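Local coordinates for protein kynurenine formamidase (PDB 4CO9) that uses two zinc ions per subunit to hydrolyse N-formyl-L-kynurenine to L-kynurenine and formate in the kynurenine pathway of tryptophan degradation, at residues Leu110-Ser114 with Leu179-Asp184. Numbering follows the deposited sequence.
Sequences LLRTS and LDHVAD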
ATOM      1  N   LEU C 110       8.723  12.999  10.194  1.00 12.54           N
ATOM      2  CA  LEU C 110       7.288  13.046  10.498  1.00 12.62           C
ATOM      3  C   LEU C 110       7.033  14.062  11.587  1.00 13.35           C
ATOM      4  O   LEU C 110       7.714  14.064  12.620  1.00 14.78           O
ATOM      5  CB  LEU C 110       6.755  11.679  10.928  1.00 12.14           C
ATOM      6  CG  LEU C 110       7.078  10.496  10.023  1.00 12.05           C
ATOM      7  CD1 LEU C 110       6.455   9.210  10.530  1.00 12.08           C
ATOM      8  CD2 LEU C 110       6.650  10.757   8.585  1.00 12.26           C
ATOM      9  N   LEU C 111       6.037  14.912  11.357  1.00 13.89           N
ATOM     10  CA  LEU C 111       5.675  15.990  12.259  1.00 14.11           C
ATOM     11  C   LEU C 111       4.367  15.678  12.975  1.00 14.42           C
ATOM     12  O   LEU C 111       3.323  15.544  12.334  1.00 14.03           O
ATOM     13  CB  LEU C 111       5.529  17.297  11.476  1.00 14.36           C
ATOM     14  CG  LEU C 111       6.674  17.723  10.569  1.00 14.80           C
ATOM     15  CD1 LEU C 111       6.370  19.067   9.917  1.00 15.06           C
ATOM     16  CD2 LEU C 111       7.969  17.817  11.352  1.00 15.13           C
ATOM     17  N   ARG C 112       4.434  15.543  14.301  1.00 14.29           N
ATOM     18  CA  ARG C 112       3.248  15.407  15.127  1.00 15.31           C
ATOM     19  C   ARG C 112       2.744  16.791  15.537  1.00 15.27           C
ATOM     20  O   ARG C 112       3.353  17.451  16.378  1.00 15.67           O
ATOM     21  CB  ARG C 112       3.526  14.574  16.394  1.00 16.27           C
ATOM     22  CG  ARG C 112       2.253  14.156  17.118  1.00 16.69           C
ATOM     23  CD  ARG C 112       2.451  13.604  18.534  1.00 17.63           C
ATOM     24  NE  ARG C 112       3.338  12.441  18.582  1.00 17.65           N
ATOM     25  CZ  ARG C 112       4.652  12.519  18.760  1.00 17.85           C
ATOM     26  NH1 ARG C 112       5.248  13.701  18.957  1.00 17.91           N
ATOM     27  NH2 ARG C 112       5.375  11.416  18.754  1.00 17.50           N
ATOM     28  N   THR C 113       1.666  17.243  14.906  1.00 15.30           N
ATOM     29  CA  THR C 113       1.012  18.488  15.310  1.00 15.82           C
ATOM     30  C   THR C 113       0.009  18.227  16.422  1.00 16.50           C
ATOM     31  O   THR C 113      -0.283  19.122  17.200  1.00 17.46           O
ATOM     32  CB  THR C 113       0.264  19.179  14.145  1.00 15.42           C
ATOM     33  OG1 THR C 113      -0.912  18.433  13.816  1.00 15.05           O
ATOM     34  CG2 THR C 113       1.151  19.338  12.921  1.00 15.24           C
ATOM     35  N   SER C 114      -0.519  17.006  16.478  1.00 17.42           N
ATOM     36  CA  SER C 114      -1.597  16.638  17.392  1.00 18.23           C
ATOM     37  C   SER C 114      -2.751  17.627  17.325  1.00 18.90           C
ATOM     38  O   SER C 114      -3.423  17.867  18.326  1.00 19.34           O
ATOM     39  CB  SER C 114      -1.083  16.526  18.834  1.00 18.79           C
ATOM     40  OG  SER C 114      -0.041  15.557  18.929  1.00 18.29           O
ATOM     41  N   LEU C 179      -0.071   9.670  14.801  1.00 12.61           N
ATOM     42  CA  LEU C 179       1.138   9.669  15.606  1.00 13.78           C
ATOM     43  C   LEU C 179       0.925   9.851  17.113  1.00 15.16           C
ATOM     44  O   LEU C 179       1.894   9.886  17.855  1.00 15.69           O
ATOM     45  CB  LEU C 179       2.088  10.769  15.100  1.00 13.83           C
ATOM     46  CG  LEU C 179       2.566  10.694  13.653  1.00 13.69           C
ATOM     47  CD1 LEU C 179       3.437  11.902  13.343  1.00 13.74           C
ATOM     48  CD2 LEU C 179       3.315   9.400  13.367  1.00 13.71           C
ATOM     49  N   ASP C 180      -0.310   9.953  17.582  1.00 16.73           N
ATOM     50  CA  ASP C 180      -0.510  10.214  19.018  1.00 18.94           C
ATOM     51  C   ASP C 180      -0.137   9.017  19.912  1.00 19.25           C
ATOM     52  O   ASP C 180       0.188   9.208  21.072  1.00 19.05           O
ATOM     53  CB  ASP C 180      -1.909  10.761  19.306  1.00 21.43           C
ATOM     54  CG  ASP C 180      -1.981  12.289  19.177  1.00 22.92           C
ATOM     55  OD1 ASP C 180      -1.125  12.909  18.487  1.00 24.02           O
ATOM     56  OD2 ASP C 180      -2.900  12.876  19.784  1.00 26.39           O
ATOM     57  N   HIS C 181      -0.082   7.818  19.334  1.00 18.14           N
ATOM     58  CA  HIS C 181       0.269   6.613  20.068  1.00 17.63           C
ATOM     59  C   HIS C 181       1.752   6.233  19.947  1.00 17.18           C
ATOM     60  O   HIS C 181       2.146   5.186  20.415  1.00 17.08           O
ATOM     61  CB  HIS C 181      -0.610   5.438  19.637  1.00 17.39           C
ATOM     62  CG  HIS C 181      -0.446   5.045  18.199  1.00 17.58           C
ATOM     63  ND1 HIS C 181      -0.941   5.803  17.160  1.00 17.58           N
ATOM     64  CD2 HIS C 181       0.152   3.972  17.629  1.00 16.96           C
ATOM     65  CE1 HIS C 181      -0.637   5.229  16.012  1.00 17.15           C
ATOM     66  NE2 HIS C 181       0.019   4.110  16.267  1.00 16.79           N
ATOM     67  N   VAL C 182       2.569   7.079  19.327  1.00 17.25           N
ATOM     68  CA  VAL C 182       3.985   6.782  19.179  1.00 16.99           C
ATOM     69  C   VAL C 182       4.853   7.900  19.742  1.00 16.34           C
ATOM     70  O   VAL C 182       4.528   9.087  19.660  1.00 16.38           O
ATOM     71  CB  VAL C 182       4.376   6.482  17.706  1.00 17.61           C
ATOM     72  CG1 VAL C 182       3.455   5.427  17.120  1.00 18.44           C
ATOM     73  CG2 VAL C 182       4.359   7.737  16.859  1.00 17.55           C
ATOM     74  N   ALA C 183       5.983   7.500  20.297  1.00 16.85           N
ATOM     75  CA  ALA C 183       6.903   8.434  20.916  1.00 16.98           C
ATOM     76  C   ALA C 183       7.789   9.075  19.869  1.00 17.41           C
ATOM     77  O   ALA C 183       8.009   8.512  18.778  1.00 16.10           O
ATOM     78  CB  ALA C 183       7.753   7.702  21.949  1.00 17.56           C
ATOM     79  N   ASP C 184       8.331  10.243  20.209  1.00 18.00           N
ATOM     80  CA  ASP C 184       9.339  10.884  19.381  1.00 18.73           C
ATOM     81  C   ASP C 184      10.547   9.984  19.246  1.00 18.11           C
ATOM     82  O   ASP C 184      10.827   9.173  20.129  1.00 18.98           O
ATOM     83  CB  ASP C 184       9.802  12.205  19.997  1.00 19.68           C
ATOM     84  CG  ASP C 184       8.731  13.264  20.003  1.00 20.92           C
ATOM     85  OD1 ASP C 184       7.754  13.173  19.235  1.00 23.16           O
ATOM     86  OD2 ASP C 184       8.899  14.248  20.749  1.00 23.20           O
TER
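R112, at the end of a strand, reaches into the loop L179-D184, where a type I beta turn runs from L179 to V182; the two backbones come nearest at R112 and L179, whose CA atoms are 6.1 Å apart. No backbone-to-backbone bond joins the segments, and the R112 side chain does most of the bridging. Its CG lies anti to the backbone N (chi1 -167°), and a bend at chi3 brings the edge of the guanidinium to the inside of the loop. NE donates to L179 O (3.0 Å, N-H...O 166°) from above the carbonyl plane, while V182 N, closing the turn, reaches the same oxygen from the opposite face. NH2 bonds to V182 O at 2.6 Å, tilted out of the guanidinium plane. The end of the group meets D184 in a salt bridge: NH1 (2.6 Å) and NH2 (3.0 Å) both grip OD1, the first on its syn side and the second on its anti side, with the guanidinium and carboxylate planes 35° apart. Two turn carbonyls and one carboxylate thus fix the rotation of the guanidinium. Beside it, S114 OG donates to D180 OD1 (2.9 Å), and L179 CD1 packs against L110 CB at 4.1 Å. The contact ties the loop between strands 172-175 and 185-190 to the C-terminal end of strand 108-112, an inner strand of the mixed sheet between 81-86 and 144-147. On strand 81-86, D86 offers NH1 of R112 a second carboxylate; the V182 side chain rests on I9 of strand 9-10.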